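PDB 3I3F: hypothetical protein from Giardia lamblia, which is of unknown function but belongs to the YjgF-like endoribonuclease L-PSP family and probably acts as a trimer that binds small carboxylate-bearing molecules. Local coordinates for residues A[55-60]-A[129-134]; A[80-85]-A[134-139]; A[85-90]-A[116-121]. All blocks are in the same frame, centred on the assembly; numbering follows the deposited sequence.

Contact 1 of 3, residues A[55-60]-A[129-134]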
ATOM      1  N   LYS A  55       5.064  24.774   7.061  1.00 16.31           N
ATOM      2  CA  LYS A  55       3.730  25.354   7.182  1.00 16.12           C
ATOM      3  C   LYS A  55       2.981  25.353   5.854  1.00 15.85           C
ATOM      4  O   LYS A  55       3.462  25.899   4.860  1.00 15.94           O
ATOM      5  CB  LYS A  55       3.827  26.789   7.710  1.00 16.30           C
ATOM      6  N   GLY A  56       1.801  24.740   5.849  1.00 15.40           N
ATOM      7  CA  GLY A  56       0.929  24.742   4.681  1.00 15.10           C
ATOM      8  C   GLY A  56       1.169  23.575   3.744  1.00 14.69           C
ATOM      9  O   GLY A  56       2.226  22.939   3.771  1.00 14.50           O
ATOM     10  N   LEU A  57       0.175  23.313   2.902  1.00 14.42           N
ATOM     11  CA  LEU A  57       0.197  22.184   1.979  1.00 14.03           C
ATOM     12  C   LEU A  57       1.381  22.250   1.018  1.00 13.79           C
ATOM     13  O   LEU A  57       2.068  21.255   0.807  1.00 13.19           O
ATOM     14  CB  LEU A  57      -1.122  22.128   1.193  1.00 14.10           C
ATOM     15  CG  LEU A  57      -1.345  21.012   0.162  1.00 14.03           C
ATOM     16  CD1 LEU A  57      -0.666  21.339  -1.170  1.00 13.85           C
ATOM     17  CD2 LEU A  57      -0.896  19.653   0.691  1.00 14.21           C
ATOM     18  N   GLU A  58       1.624  23.424   0.446  1.00 13.59           N
ATOM     19  CA  GLU A  58       2.668  23.574  -0.563  1.00 13.57           C
ATOM     20  C   GLU A  58       4.063  23.251  -0.021  1.00 13.16           C
ATOM     21  O   GLU A  58       4.786  22.446  -0.608  1.00 13.05           O
ATOM     22  CB  GLU A  58       2.637  24.980  -1.171  1.00 13.81           C
ATOM     23  CG  GLU A  58       3.758  25.241  -2.166  1.00 14.94           C
ATOM     24  CD  GLU A  58       3.456  26.365  -3.141  1.00 16.20           C
ATOM     25  OE1 GLU A  58       2.364  26.971  -3.073  1.00 17.77           O
ATOM     26  OE2 GLU A  58       4.326  26.639  -3.993  0.50 17.03           O
ATOM     27  N   GLU A  59       4.434  23.870   1.096  1.00 12.79           N
ATOM     28  CA  GLU A  59       5.764  23.659   1.668  1.00 12.51           C
ATOM     29  C   GLU A  59       5.944  22.243   2.224  1.00 12.03           C
ATOM     30  O   GLU A  59       7.032  21.676   2.121  1.00 11.88           O
ATOM     31  CB  GLU A  59       6.074  24.715   2.734  1.00 12.82           C
ATOM     32  CG  GLU A  59       6.134  26.145   2.186  1.00 13.75           C
ATOM     33  CD  GLU A  59       7.174  26.326   1.087  1.00 15.31           C
ATOM     34  OE1 GLU A  59       8.264  25.726   1.182  0.50 15.31           O
ATOM     35  OE2 GLU A  59       6.897  27.076   0.125  0.50 15.85           O
ATOM     36  N   GLN A  60       4.890  21.668   2.797  1.00 11.35           N
ATOM     37  CA  GLN A  60       4.947  20.265   3.218  1.00 10.91           C
ATOM     38  C   GLN A  60       5.134  19.336   2.021  1.00 10.79           C
ATOM     39  O   GLN A  60       5.887  18.367   2.101  1.00 10.55           O
ATOM     40  CB  GLN A  60       3.700  19.858   4.009  1.00 10.88           C
ATOM     41  CG  GLN A  60       3.679  20.398   5.429  1.00 10.66           C
ATOM     42  CD  GLN A  60       2.562  19.814   6.278  1.00 10.85           C
ATOM     43  OE1 GLN A  60       2.084  18.705   6.030  1.00 10.53           O
ATOM     44  NE2 GLN A  60       2.147  20.559   7.297  1.00 11.32           N
ATOM     45  N   LEU A 129      -0.010  17.016   9.972  1.00 14.32           N
ATOM     46  CA  LEU A 129       0.343  16.543   8.634  1.00 13.80           C
ATOM     47  C   LEU A 129      -0.795  16.787   7.648  1.00 13.22           C
ATOM     48  O   LEU A 129      -1.935  16.390   7.897  1.00 13.24           O
ATOM     49  CB  LEU A 129       0.679  15.049   8.661  1.00 13.89           C
ATOM     50  CG  LEU A 129       1.825  14.611   9.574  1.00 14.29           C
ATOM     51  CD1 LEU A 129       2.017  13.103   9.486  1.00 14.86           C
ATOM     52  CD2 LEU A 129       3.112  15.336   9.221  1.00 14.95           C
ATOM     53  N   LEU A 130      -0.475  17.440   6.531  1.00 12.55           N
ATOM     54  CA  LEU A 130      -1.449  17.716   5.473  1.00 12.19           C
ATOM     55  C   LEU A 130      -1.324  16.734   4.311  1.00 11.86           C
ATOM     56  O   LEU A 130      -2.271  16.551   3.545  1.00 11.50           O
ATOM     57  CB  LEU A 130      -1.273  19.146   4.957  1.00 12.28           C
ATOM     58  CG  LEU A 130      -1.412  20.245   6.014  1.00 12.59           C
ATOM     59  CD1 LEU A 130      -1.065  21.601   5.421  1.00 13.12           C
ATOM     60  CD2 LEU A 130      -2.815  20.259   6.604  1.00 13.11           C
ATOM     61  N   VAL A 131      -0.149  16.121   4.181  1.00 11.61           N
ATOM     62  CA  VAL A 131       0.128  15.160   3.124  1.00 11.60           C
ATOM     63  C   VAL A 131       1.141  14.136   3.624  1.00 11.33           C
ATOM     64  O   VAL A 131       2.007  14.448   4.447  1.00 11.02           O
ATOM     65  CB  VAL A 131       0.675  15.862   1.851  1.00 11.58           C
ATOM     66  CG1 VAL A 131       1.913  16.692   2.178  1.00 11.87           C
ATOM     67  CG2 VAL A 131       0.982  14.844   0.756  1.00 12.53           C
ATOM     68  N   GLU A 132       1.012  12.909   3.138  1.00 11.15           N
ATOM     69  CA  GLU A 132       1.982  11.863   3.421  1.00 11.35           C
ATOM     70  C   GLU A 132       2.095  10.968   2.199  1.00 11.04           C
ATOM     71  O   GLU A 132       1.083  10.577   1.617  1.00 11.49           O
ATOM     72  CB  GLU A 132       1.562  11.047   4.642  1.00 11.51           C
ATOM     73  CG  GLU A 132       2.594  10.004   5.057  1.00 12.59           C
ATOM     74  CD  GLU A 132       2.306   9.360   6.397  1.00 14.13           C
ATOM     75  OE1 GLU A 132       1.378   9.811   7.106  1.00 15.20           O
ATOM     76  OE2 GLU A 132       3.024   8.397   6.743  1.00 15.40           O
ATOM     77  N   VAL A 133       3.326  10.666   1.804  1.00 10.51           N
ATOM     78  CA  VAL A 133       3.580   9.801   0.658  1.00 10.41           C
ATOM     79  C   VAL A 133       4.177   8.497   1.169  1.00 10.17           C
ATOM     80  O   VAL A 133       5.193   8.501   1.870  1.00 10.13           O
ATOM     81  CB  VAL A 133       4.509  10.477  -0.364  1.00 10.36           C
ATOM     82  CG1 VAL A 133       4.827   9.529  -1.511  1.00 10.59           C
ATOM     83  CG2 VAL A 133       3.864  11.753  -0.888  1.00 11.11           C
ATOM     84  N   VAL A 134       3.528   7.387   0.827  1.00  9.94           N
ATOM     85  CA  VAL A 134       3.873   6.081   1.375  1.00 10.03           C
ATOM     86  C   VAL A 134       4.022   5.050   0.263  1.00  9.99           C
ATOM     87  O   VAL A 134       3.661   5.305  -0.887  1.00  9.94           O
ATOM     88  CB  VAL A 134       2.809   5.599   2.393  1.00  9.97           C
ATOM     89  CG1 VAL A 134       2.579   6.654   3.473  1.00 10.07           C
ATOM     90  CG2 VAL A 134       1.500   5.258   1.696  1.00 10.52           C
TER
HETATM   91  O   HOH W   1       3.558  16.372   5.564  1.00 11.87           O
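The first turn of helix 56-74 packs on the start of strand 131-139 in a buried contact between helix and sheet, where Gln60 and Leu130 do most of the work. Gln60 reaches from the helix toward the residues that lead into the strand, and its side-chain oxygen takes the backbone N-H of Leu130: N of Leu130 lies 2.9 Å from OE1 of Gln60, the N-H pointing almost straight at the oxygen (167°) and the donor tilted only a little from the carbonyl plane. The same oxygen accepts a second bond, from a water 2.8 Å from OE1 of Gln60 that also donates to the carbonyl O of Val131. The other end of the amide is held as well, since NE2 of Gln60 bonds to the carbonyl oxygens of His54 and Gly128, which fixes the rotation of the group.

The Leu130 side chain crosses that of Gln60 at about a right angle. With CG anti to its carbonyl carbon (chi1 -58°) and the chain extended beyond, Leu130 runs past the amide to the foot of the helix, where its CD1 stands 3.3 Å from the backbone N of Leu57 and also touches C of Gly56. Beside it, the methyl CD2 of Leu57 comes within 4.3 Å of CB of Val131, while CG1 of Val131 meets CB of Gln60. Phe101 of helix 95-108 packs against both Leu57 and Val131, so the two helices meet over this end of the strand. The helix laid on one face of the sheet is the alpha/beta layering of the YjgF-like fold; here Gln60 adds a tie from its first turn to the backbone entering a central strand.

Contact 2 of 3, residues A[80-85]-A[134-139]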
ATOM      1  N   ASP A  80      13.309   9.379 -10.900  1.00 12.23           N
ATOM      2  CA  ASP A  80      13.007   8.780 -12.207  1.00 12.52           C
ATOM      3  C   ASP A  80      13.029   7.245 -12.207  1.00 12.26           C
ATOM      4  O   ASP A  80      12.702   6.626 -13.219  1.00 12.50           O
ATOM      5  CB  ASP A  80      13.941   9.334 -13.300  1.00 12.80           C
ATOM      6  CG  ASP A  80      15.415   9.170 -12.971  1.00 13.82           C
ATOM      7  OD1 ASP A  80      15.780   9.191 -11.776  0.50 13.51           O
ATOM      8  OD2 ASP A  80      16.217   9.037 -13.920  0.50 14.32           O
ATOM      9  N   TYR A  81      13.402   6.637 -11.080  1.00 11.81           N
ATOM     10  CA  TYR A  81      13.390   5.180 -10.937  1.00 11.50           C
ATOM     11  C   TYR A  81      12.226   4.670 -10.080  1.00 10.96           C
ATOM     12  O   TYR A  81      12.094   3.465  -9.874  1.00 10.94           O
ATOM     13  CB  TYR A  81      14.721   4.694 -10.361  1.00 11.74           C
ATOM     14  CG  TYR A  81      15.869   4.855 -11.324  1.00 12.85           C
ATOM     15  CD1 TYR A  81      16.276   3.800 -12.135  1.00 14.25           C
ATOM     16  CD2 TYR A  81      16.535   6.068 -11.440  1.00 14.35           C
ATOM     17  CE1 TYR A  81      17.329   3.948 -13.031  1.00 15.23           C
ATOM     18  CE2 TYR A  81      17.588   6.229 -12.331  1.00 15.26           C
ATOM     19  CZ  TYR A  81      17.978   5.167 -13.124  1.00 15.69           C
ATOM     20  OH  TYR A  81      19.024   5.329 -14.005  1.00 17.49           O
ATOM     21  N   ILE A  82      11.381   5.580  -9.598  1.00 10.53           N
ATOM     22  CA  ILE A  82      10.195   5.193  -8.838  1.00 10.31           C
ATOM     23  C   ILE A  82       9.218   4.460  -9.752  1.00 10.20           C
ATOM     24  O   ILE A  82       8.904   4.938 -10.844  1.00 10.56           O
ATOM     25  CB  ILE A  82       9.486   6.410  -8.209  1.00 10.14           C
ATOM     26  CG1 ILE A  82      10.368   7.047  -7.133  1.00  9.83           C
ATOM     27  CG2 ILE A  82       8.148   5.998  -7.597  1.00 10.28           C
ATOM     28  CD1 ILE A  82       9.837   8.369  -6.624  1.00 10.01           C
ATOM     29  N   VAL A  83       8.763   3.295  -9.294  1.00 10.21           N
ATOM     30  CA  VAL A  83       7.796   2.464 -10.006  0.50 10.25           C
ATOM     31  C   VAL A  83       6.375   2.792  -9.548  1.00 10.23           C
ATOM     32  O   VAL A  83       5.448   2.899 -10.355  1.00 10.23           O
ATOM     33  CB  VAL A  83       8.064   0.968  -9.720  0.50 10.38           C
ATOM     34  CG1 VAL A  83       6.982   0.088 -10.335  0.50 10.41           C
ATOM     35  CG2 VAL A  83       9.448   0.568 -10.221  0.50 10.46           C
ATOM     36  N   SER A  84       6.213   2.941  -8.235  1.00  9.90           N
ATOM     37  CA  SER A  84       4.903   3.138  -7.632  1.00  9.73           C
ATOM     38  C   SER A  84       5.009   3.935  -6.334  1.00  9.41           C
ATOM     39  O   SER A  84       6.027   3.871  -5.642  1.00  9.21           O
ATOM     40  CB  SER A  84       4.260   1.775  -7.357  1.00  9.78           C
ATOM     41  OG  SER A  84       2.946   1.907  -6.845  1.00 10.22           O
ATOM     42  N   LEU A  85       3.963   4.698  -6.029  1.00  9.22           N
ATOM     43  CA  LEU A  85       3.834   5.376  -4.739  1.00  9.26           C
ATOM     44  C   LEU A  85       2.359   5.590  -4.418  1.00  9.23           C
ATOM     45  O   LEU A  85       1.505   5.495  -5.301  1.00  9.20           O
ATOM     46  CB  LEU A  85       4.605   6.704  -4.727  1.00  9.34           C
ATOM     47  CG  LEU A  85       4.216   7.812  -5.710  1.00  9.64           C
ATOM     48  CD1 LEU A  85       2.953   8.531  -5.264  1.00 10.43           C
ATOM     49  CD2 LEU A  85       5.360   8.804  -5.852  1.00 10.71           C
ATOM     50  N   VAL A 134       3.528   7.387   0.827  1.00  9.94           N
ATOM     51  CA  VAL A 134       3.873   6.081   1.375  1.00 10.03           C
ATOM     52  C   VAL A 134       4.022   5.050   0.263  1.00  9.99           C
ATOM     53  O   VAL A 134       3.661   5.305  -0.887  1.00  9.94           O
ATOM     54  CB  VAL A 134       2.809   5.599   2.393  1.00  9.97           C
ATOM     55  CG1 VAL A 134       2.579   6.654   3.473  1.00 10.07           C
ATOM     56  CG2 VAL A 134       1.500   5.258   1.696  1.00 10.52           C
ATOM     57  N   ASN A 135       4.568   3.890   0.618  1.00 10.07           N
ATOM     58  CA  ASN A 135       4.752   2.785  -0.324  1.00 10.25           C
ATOM     59  C   ASN A 135       5.503   3.186  -1.595  1.00 10.17           C
ATOM     60  O   ASN A 135       5.185   2.716  -2.689  1.00 10.49           O
ATOM     61  CB  ASN A 135       3.401   2.143  -0.666  1.00 10.38           C
ATOM     62  CG  ASN A 135       2.761   1.471   0.529  1.00 10.61           C
ATOM     63  OD1 ASN A 135       3.447   0.853   1.342  1.00 12.17           O
ATOM     64  ND2 ASN A 135       1.445   1.589   0.647  1.00 11.07           N
ATOM     65  N   VAL A 136       6.505   4.049  -1.446  1.00  9.96           N
ATOM     66  CA  VAL A 136       7.386   4.372  -2.559  1.00  9.99           C
ATOM     67  C   VAL A 136       8.237   3.144  -2.843  1.00 10.16           C
ATOM     68  O   VAL A 136       8.934   2.650  -1.955  1.00 10.13           O
ATOM     69  CB  VAL A 136       8.299   5.574  -2.258  1.00  9.87           C
ATOM     70  CG1 VAL A 136       9.338   5.751  -3.364  1.00 10.16           C
ATOM     71  CG2 VAL A 136       7.470   6.836  -2.096  1.00 10.20           C
ATOM     72  N   VAL A 137       8.141   2.647  -4.072  1.00 10.27           N
ATOM     73  CA  VAL A 137       8.921   1.509  -4.540  1.00 10.57           C
ATOM     74  C   VAL A 137       9.686   1.963  -5.776  1.00 10.51           C
ATOM     75  O   VAL A 137       9.096   2.514  -6.709  1.00 10.43           O
ATOM     76  CB  VAL A 137       8.010   0.315  -4.896  1.00 10.79           C
ATOM     77  CG1 VAL A 137       8.839  -0.887  -5.347  1.00 11.26           C
ATOM     78  CG2 VAL A 137       7.129  -0.054  -3.706  1.00 11.50           C
ATOM     79  N   ALA A 138      10.998   1.745  -5.776  1.00 10.52           N
ATOM     80  CA  ALA A 138      11.864   2.210  -6.857  1.00 10.73           C
ATOM     81  C   ALA A 138      12.924   1.172  -7.196  1.00 11.19           C
ATOM     82  O   ALA A 138      13.310   0.369  -6.351  1.00 11.33           O
ATOM     83  CB  ALA A 138      12.528   3.521  -6.464  1.00 10.65           C
ATOM     84  N   ALA A 139      13.383   1.196  -8.443  1.00 11.69           N
ATOM     85  CA  ALA A 139      14.490   0.354  -8.881  1.00 12.28           C
ATOM     86  C   ALA A 139      15.814   1.049  -8.584  1.00 12.91           C
ATOM     87  O   ALA A 139      15.898   2.275  -8.609  1.00 12.76           O
ATOM     88  CB  ALA A 139      14.373   0.064 -10.371  1.00 12.36           C
TER
HETATM   89  O   HOH W   2       3.242   1.659  -4.193  1.00 17.53           O
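A classic beta bulge marks the pairing of strand 82-90 with the antiparallel strand 131-139 in the middle of the sheet. Val83 and Ser84 both face Val137, whose carbonyl oxygen takes two N-H groups in its own plane: N of Val83 lies 2.7 Å from O of Val137, and N of Ser84 gives a longer bond of 3.3 Å to that O of Val137. Val137 returns the link through its own N-H, with N of Val137 2.9 Å from O of Ser84. On the far side of the bulge Ile82 and Ala138 form a non-hydrogen-bonded pair, and N of Ala139 donates to O of Tyr81 at 3.0 Å, coming from above the carbonyl plane.

The side chains of Ile82 and Ala138 share one face of the sheet. CG1 of Ile82, anti to the carbonyl carbon (chi1 -67°), touches both CG1 of Val136 and the methyl CB of Ala138, and Leu72 of helix 56-74 covers Ile82 and Ala138 there. Val136 spreads its two methyls over both neighbours: while CG1 meets Ile82, its CG2 lies 3.9 Å from CB of Leu85. At the end of the pair, CB of Tyr81 sits 3.2 Å from O of Ala139, and the ring continues away from the strand.

The opposite face carries Ser84 and Val137. A water 2.7 Å from OG of Ser84 donates to the carbonyl O of Asn135, joining the strands where no direct bond links those two groups. Val83 packs on Tyr40 of the third subunit. One carbonyl thus serves two successive amides, so the extra residue of the bulge is taken in with both N-H groups still bonded to the neighbouring strand.

Contact 3 of 3, residues A[85-90]-A[116-121]. With LEA (pentanoic acid), chain D.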
ATOM      1  N   LEU A  85       3.963   4.698  -6.029  1.00  9.22           N
ATOM      2  CA  LEU A  85       3.834   5.376  -4.739  1.00  9.26           C
ATOM      3  C   LEU A  85       2.359   5.590  -4.418  1.00  9.23           C
ATOM      4  O   LEU A  85       1.505   5.495  -5.301  1.00  9.20           O
ATOM      5  CB  LEU A  85       4.605   6.704  -4.727  1.00  9.34           C
ATOM      6  CG  LEU A  85       4.216   7.812  -5.710  1.00  9.64           C
ATOM      7  CD1 LEU A  85       2.953   8.531  -5.264  1.00 10.43           C
ATOM      8  CD2 LEU A  85       5.360   8.804  -5.852  1.00 10.71           C
ATOM      9  N   ASN A  86       2.063   5.838  -3.146  1.00  9.28           N
ATOM     10  CA  ASN A  86       0.707   6.142  -2.694  1.00  9.56           C
ATOM     11  C   ASN A  86       0.709   7.500  -2.012  1.00  9.80           C
ATOM     12  O   ASN A  86       1.674   7.854  -1.334  1.00  9.66           O
ATOM     13  CB  ASN A  86       0.210   5.128  -1.659  1.00  9.55           C
ATOM     14  CG  ASN A  86       0.116   3.699  -2.182  1.00 10.09           C
ATOM     15  OD1 ASN A  86      -0.137   2.785  -1.395  1.00 10.82           O
ATOM     16  ND2 ASN A  86       0.300   3.496  -3.481  1.00 11.00           N
ATOM     17  N   ILE A  87      -0.384   8.239  -2.163  1.00 10.00           N
ATOM     18  CA  ILE A  87      -0.536   9.528  -1.505  1.00 10.42           C
ATOM     19  C   ILE A  87      -1.721   9.484  -0.549  1.00 10.59           C
ATOM     20  O   ILE A  87      -2.812   9.053  -0.925  1.00 10.51           O
ATOM     21  CB  ILE A  87      -0.769  10.652  -2.528  1.00 10.47           C
ATOM     22  CG1 ILE A  87       0.418  10.755  -3.491  1.00 11.37           C
ATOM     23  CG2 ILE A  87      -0.986  11.988  -1.820  1.00 10.79           C
ATOM     24  CD1 ILE A  87       0.039  11.270  -4.843  1.00 12.34           C
ATOM     25  N   PHE A  88      -1.488   9.914   0.687  1.00 10.77           N
ATOM     26  CA  PHE A  88      -2.561  10.194   1.629  1.00 11.29           C
ATOM     27  C   PHE A  88      -2.610  11.701   1.832  1.00 11.49           C
ATOM     28  O   PHE A  88      -1.640  12.299   2.294  1.00 11.56           O
ATOM     29  CB  PHE A  88      -2.321   9.502   2.976  1.00 11.59           C
ATOM     30  CG  PHE A  88      -2.559   8.015   2.958  1.00 12.57           C
ATOM     31  CD1 PHE A  88      -3.813   7.502   2.650  1.00 13.58           C
ATOM     32  CD2 PHE A  88      -1.539   7.130   3.279  1.00 14.08           C
ATOM     33  CE1 PHE A  88      -4.041   6.129   2.640  1.00 14.29           C
ATOM     34  CE2 PHE A  88      -1.759   5.757   3.274  1.00 14.61           C
ATOM     35  CZ  PHE A  88      -3.012   5.257   2.953  1.00 14.75           C
ATOM     36  N   LEU A  89      -3.727  12.315   1.454  1.00 11.80           N
ATOM     37  CA  LEU A  89      -3.964  13.725   1.738  1.00 12.26           C
ATOM     38  C   LEU A  89      -4.852  13.814   2.970  1.00 12.59           C
ATOM     39  O   LEU A  89      -5.713  12.964   3.180  1.00 12.59           O
ATOM     40  CB  LEU A  89      -4.639  14.414   0.552  1.00 12.37           C
ATOM     41  CG  LEU A  89      -3.817  14.500  -0.737  1.00 12.84           C
ATOM     42  CD1 LEU A  89      -4.639  15.137  -1.848  1.00 13.54           C
ATOM     43  CD2 LEU A  89      -2.523  15.272  -0.515  1.00 13.71           C
ATOM     44  N   SER A  90      -4.639  14.833   3.793  1.00 12.98           N
ATOM     45  CA  SER A  90      -5.455  15.000   4.988  1.00 13.50           C
ATOM     46  C   SER A  90      -6.921  15.183   4.612  1.00 14.07           C
ATOM     47  O   SER A  90      -7.241  15.857   3.631  1.00 13.94           O
ATOM     48  CB  SER A  90      -4.983  16.204   5.805  1.00 13.37           C
ATOM     49  OG  SER A  90      -5.837  16.419   6.917  1.00 14.07           O
ATOM     50  N   PRO A 116       5.085   7.769 -12.376  1.00 10.81           N
ATOM     51  CA  PRO A 116       4.972   6.460 -11.738  1.00 10.65           C
ATOM     52  C   PRO A 116       3.536   6.069 -11.418  1.00 10.30           C
ATOM     53  O   PRO A 116       2.641   6.914 -11.414  1.00 10.13           O
ATOM     54  CB  PRO A 116       5.782   6.628 -10.449  1.00 10.87           C
ATOM     55  CG  PRO A 116       5.739   8.082 -10.158  1.00 10.85           C
ATOM     56  CD  PRO A 116       5.729   8.759 -11.492  1.00 10.75           C
ATOM     57  N   CYS A 117       3.324   4.785 -11.156  1.00 10.03           N
ATOM     58  CA  CYS A 117       2.029   4.322 -10.681  1.00 10.13           C
ATOM     59  C   CYS A 117       1.671   5.086  -9.414  1.00 10.10           C
ATOM     60  O   CYS A 117       2.524   5.321  -8.554  1.00 10.01           O
ATOM     61  CB  CYS A 117       2.054   2.821 -10.410  1.00  9.98           C
ATOM     62  SG  CYS A 117       2.346   1.822 -11.887  1.00 10.73           S
ATOM     63  N   ARG A 118       0.411   5.494  -9.318  1.00 10.16           N
ATOM     64  CA  ARG A 118      -0.034   6.350  -8.232  1.00 10.45           C
ATOM     65  C   ARG A 118      -1.460   6.027  -7.824  1.00 10.37           C
ATOM     66  O   ARG A 118      -2.273   5.602  -8.643  1.00  9.88           O
ATOM     67  CB  ARG A 118       0.040   7.814  -8.671  1.00 10.69           C
ATOM     68  CG  ARG A 118       0.037   8.808  -7.533  1.00 11.86           C
ATOM     69  CD  ARG A 118      -0.089  10.241  -8.037  1.00 12.00           C
ATOM     70  NE  ARG A 118      -1.435  10.782  -7.849  1.00 11.98           N
ATOM     71  CZ  ARG A 118      -1.735  12.080  -7.787  1.00 11.98           C
ATOM     72  NH1 ARG A 118      -0.789  13.009  -7.895  1.00 11.90           N
ATOM     73  NH2 ARG A 118      -2.993  12.457  -7.603  1.00 12.29           N
ATOM     74  N   CYS A 119      -1.743   6.213  -6.541  1.00 10.55           N
ATOM     75  CA  CYS A 119      -3.109   6.365  -6.068  1.00 11.07           C
ATOM     76  C   CYS A 119      -3.111   7.488  -5.043  1.00 11.13           C
ATOM     77  O   CYS A 119      -2.060   7.867  -4.521  1.00 10.68           O
ATOM     78  CB  CYS A 119      -3.654   5.062  -5.476  1.00 11.04           C
ATOM     79  SG  CYS A 119      -2.832   4.490  -3.977  1.00 12.71           S
ATOM     80  N   CYS A 120      -4.291   8.036  -4.782  1.00 11.79           N
ATOM     81  CA  CYS A 120      -4.425   9.170  -3.881  1.00 12.51           C
ATOM     82  C   CYS A 120      -5.800   9.150  -3.234  1.00 12.94           C
ATOM     83  O   CYS A 120      -6.820   9.184  -3.927  1.00 13.41           O
ATOM     84  CB  CYS A 120      -4.222  10.481  -4.644  1.00 12.42           C
ATOM     85  SG  CYS A 120      -4.210  11.956  -3.598  1.00 13.83           S
ATOM     86  N   VAL A 121      -5.824   9.070  -1.908  1.00 13.45           N
ATOM     87  CA  VAL A 121      -7.072   9.115  -1.153  1.00 13.93           C
ATOM     88  C   VAL A 121      -6.899   9.998   0.071  1.00 14.20           C
ATOM     89  O   VAL A 121      -5.773  10.312   0.465  1.00 14.20           O
ATOM     90  CB  VAL A 121      -7.517   7.709  -0.694  1.00 14.04           C
ATOM     91  CG1 VAL A 121      -7.710   6.788  -1.894  1.00 14.43           C
ATOM     92  CG2 VAL A 121      -6.513   7.117   0.287  1.00 14.21           C
TER
HETATM   93  C2  LEA D 142      -4.767   9.480  -8.318  1.00 18.21           C
HETATM   94  O2  LEA D 142      -5.100  10.657  -8.059  1.00 17.60           O
HETATM   95  C3  LEA D 142      -5.711   8.577  -9.083  1.00 19.01           C
HETATM   96  C4  LEA D 142      -7.106   9.185  -9.227  1.00 19.70           C
HETATM   97  C5  LEA D 142      -7.921   8.483 -10.310  1.00 20.06           C
HETATM   98  C6  LEA D 142      -7.818   6.975 -10.216  1.00 20.44           C
HETATM   99  O1  LEA D 142      -3.661   9.013  -7.967  1.00 17.20           O
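Ile87 and Arg118 meet in the tightly packed half of this parallel strand pair, where CD1 of Ile87 lies over one face of the Arg118 guanidinium, offset toward its rim and 3.4 Å from NE of Arg118. The methyl CD1 of Leu85 runs alongside the same chain, 3.7 Å from CG of Arg118. Farther along, SG of Cys120 rests against CG2 of Ile87 and CD1 of Leu89. Helix 95-108 closes this face: Phe101 touches Ile87, and Tyr105 makes a cation-pi contact with Arg118. Backbone bonds run the length of the pair: N-H groups of Leu85, Ile87 and Leu89 go to the carbonyls of Cys117, Cys119 and Val121, and N of Val121 returns one to O of Ile87.

The other face is less closely knit within the pair and turns toward neighbouring subunits. Here SG of Cys119 lies 3.3 Å from ND2 of Asn86, a packing contact, since that ND2 donates to the carbonyl O of Leu85; OD1 of Asn86 accepts from ND2 of Asn135 in its own chain and in the third subunit. Phe88 and Val121 point the same way, with CG2 of Val121 lying obliquely to the ring at 3.6 Å from CE1 of Phe88, and Phe88 also packs on Val121 of the second subunit.

Pentanoic acid binds at the polar edge of Arg118. A bend at chi3 (103°) turns the guanidinium so that two of its N-H groups meet the carboxylate side by side: NE of Arg118 lies 2.8 Å from O1 of the ligand, and NH2 of Arg118 2.8 Å from its O2. With NH2 also bonded to OD1 of Asn102 and Ile87 over one face, the guanidinium is positioned to grip the carboxylate in a bidentate manner, probably strengthened by opposite charges.

How the contacts relate
All three contacts meet on one sheet, in which strand 82-90 lies between strands 131-139 and 117-123. Contacts 1 and 2 use successive lengths of strand 131-139, share Val134 and have centres about 18 Å apart; contact 3 continues strand 82-90 from Leu85. Probable backbone bonds join contact 3 to contact 1, O of Glu132 lying 2.8 Å from N of Phe88, and to both others through Val134, whose O is 2.8 Å from N of Asn86. The chain borders two bound pentanoic acids, offering Glu132 to one and Arg118, Cys119 and Cys120 to the other; these are probably the two halves of one kind of intersubunit pocket, as Cys119 of the second subunit packs on Glu132 and Val134.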